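Local coordinates for fimbrin (Schizosaccharomyces pombe, PDB 1RT8), which binds and crosslinks actin filaments and takes part in cell polarity, cytokinesis, mating and spore formation, at residues L57-D60 with D64-D67. Sequence-based numbering, arbitrary orientation.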
ATOM      1  N   LEU A  57     -13.291  -1.986   4.404  1.00 23.97           N
ATOM      2  CA  LEU A  57     -12.902  -1.573   3.059  1.00 25.60           C
ATOM      3  C   LEU A  57     -11.462  -2.025   2.776  1.00 25.09           C
ATOM      4  O   LEU A  57     -11.136  -2.492   1.679  1.00 24.74           O
ATOM      5  CB  LEU A  57     -13.020  -0.052   2.929  1.00 28.13           C
ATOM      6  CG  LEU A  57     -12.735   0.529   1.550  1.00 30.00           C
ATOM      7  CD1 LEU A  57     -13.751  -0.014   0.548  1.00 32.47           C
ATOM      8  CD2 LEU A  57     -12.807   2.046   1.616  1.00 30.13           C
ATOM      9  N   ILE A  58     -10.605  -1.901   3.784  1.00 24.28           N
ATOM     10  CA  ILE A  58      -9.219  -2.319   3.651  1.00 24.24           C
ATOM     11  C   ILE A  58      -9.080  -3.808   3.323  1.00 25.58           C
ATOM     12  O   ILE A  58      -8.251  -4.188   2.494  1.00 23.15           O
ATOM     13  CB  ILE A  58      -8.450  -2.021   4.940  1.00 24.08           C
ATOM     14  CG1 ILE A  58      -8.254  -0.506   5.062  1.00 23.23           C
ATOM     15  CG2 ILE A  58      -7.129  -2.807   4.968  1.00 21.90           C
ATOM     16  CD1 ILE A  58      -7.529  -0.082   6.309  1.00 25.61           C
ATOM     17  N   ASN A  59      -9.871  -4.653   3.983  1.00 25.00           N
ATOM     18  CA  ASN A  59      -9.788  -6.085   3.711  1.00 26.96           C
ATOM     19  C   ASN A  59     -10.418  -6.474   2.382  1.00 27.96           C
ATOM     20  O   ASN A  59     -10.137  -7.549   1.857  1.00 30.72           O
ATOM     21  CB  ASN A  59     -10.413  -6.905   4.845  1.00 26.54           C
ATOM     22  CG  ASN A  59      -9.423  -7.201   5.952  1.00 25.20           C
ATOM     23  OD1 ASN A  59      -8.221  -7.323   5.705  1.00 24.36           O
ATOM     24  ND2 ASN A  59      -9.919  -7.328   7.175  1.00 26.31           N
ATOM     25  N   ASP A  60     -11.286  -5.618   1.849  1.00 29.91           N
ATOM     26  CA  ASP A  60     -11.894  -5.886   0.546  1.00 30.55           C
ATOM     27  C   ASP A  60     -10.842  -5.543  -0.512  1.00 31.31           C
ATOM     28  O   ASP A  60     -10.664  -6.268  -1.488  1.00 30.15           O
ATOM     29  CB  ASP A  60     -13.145  -5.026   0.332  1.00 32.39           C
ATOM     30  CG  ASP A  60     -13.730  -5.179  -1.074  1.00 34.33           C
ATOM     31  OD1 ASP A  60     -13.682  -4.199  -1.856  1.00 33.07           O
ATOM     32  OD2 ASP A  60     -14.237  -6.278  -1.396  1.00 31.24           O
ATOM     33  N   ASP A  64      -7.143 -10.053   3.955  1.00 28.88           N
ATOM     34  CA  ASP A  64      -6.311 -10.484   5.082  1.00 30.04           C
ATOM     35  C   ASP A  64      -5.325  -9.456   5.643  1.00 28.91           C
ATOM     36  O   ASP A  64      -4.377  -9.820   6.343  1.00 27.68           O
ATOM     37  CB  ASP A  64      -5.538 -11.752   4.706  1.00 31.80           C
ATOM     38  CG  ASP A  64      -6.438 -12.849   4.186  1.00 35.68           C
ATOM     39  OD1 ASP A  64      -7.325 -13.302   4.946  1.00 35.71           O
ATOM     40  OD2 ASP A  64      -6.260 -13.254   3.015  1.00 37.50           O
ATOM     41  N   THR A  65      -5.537  -8.180   5.351  1.00 27.99           N
ATOM     42  CA  THR A  65      -4.638  -7.160   5.874  1.00 27.16           C
ATOM     43  C   THR A  65      -4.899  -7.005   7.367  1.00 26.41           C
ATOM     44  O   THR A  65      -3.973  -6.860   8.169  1.00 26.82           O
ATOM     45  CB  THR A  65      -4.865  -5.809   5.179  1.00 26.90           C
ATOM     46  OG1 THR A  65      -4.600  -5.948   3.780  1.00 27.29           O
ATOM     47  CG2 THR A  65      -3.948  -4.748   5.758  1.00 26.39           C
ATOM     48  N   ILE A  66      -6.168  -7.053   7.742  1.00 25.56           N
ATOM     49  CA  ILE A  66      -6.547  -6.902   9.139  1.00 25.39           C
ATOM     50  C   ILE A  66      -7.256  -8.134   9.697  1.00 27.27           C
ATOM     51  O   ILE A  66      -8.184  -8.649   9.072  1.00 25.99           O
ATOM     52  CB  ILE A  66      -7.484  -5.687   9.310  1.00 24.66           C
ATOM     53  CG1 ILE A  66      -6.780  -4.417   8.831  1.00 23.16           C
ATOM     54  CG2 ILE A  66      -7.910  -5.553  10.762  1.00 23.50           C
ATOM     55  CD1 ILE A  66      -7.701  -3.215   8.734  1.00 19.66           C
ATOM     56  N   ASP A  67      -6.801  -8.610  10.858  1.00 27.22           N
ATOM     57  CA  ASP A  67      -7.431  -9.744  11.543  1.00 27.72           C
ATOM     58  C   ASP A  67      -8.508  -9.006  12.306  1.00 27.48           C
ATOM     59  O   ASP A  67      -8.230  -8.388  13.335  1.00 26.05           O
ATOM     60  CB  ASP A  67      -6.469 -10.402  12.539  1.00 28.37           C
ATOM     61  CG  ASP A  67      -7.099 -11.589  13.279  1.00 30.14           C
ATOM     62  OD1 ASP A  67      -8.316 -11.535  13.588  1.00 30.56           O
ATOM     63  OD2 ASP A  67      -6.371 -12.568  13.567  1.00 28.24           O
TER
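N59, near the C-terminal end of helix 52-61, lies beside the irregular segment 64-67, its CA 5.7 Å from that of T65, and no backbone-to-backbone hydrogen bond joins the two segments. A side-chain amide can stand in for a peptide group, and N59 does so: its OD1 accepts a nearly straight bond (176°) from I66 N. In return its ND2 donates to I66 O at 2.9 Å, an acceptor 16° out of the amide plane. Together the two bonds pair the slightly skewed amide with both polar backbone atoms of one residue and fix its rotation. T65 N adds a weak, bent bond to OD1, and E68 OE2 takes a further bond from ND2. Within the first calponin-homology domain of actin-binding region 1, this pairing ties helix 52-61 to the loop leading toward helix 82-99. Replacing N59 by an alanine removes the amide, and I66 N, I66 O and T65 N would probably lose these mates. Beside the amide, CG2 of I58, anti to the backbone N, meets T65 CB at 3.8 Å and I66 CD1 at 3.8 Å, the side chains crossing at about right angles. T65 OG1 instead bonds to V62 O, and I66 continues onto V91 and S95 of helix 82-99.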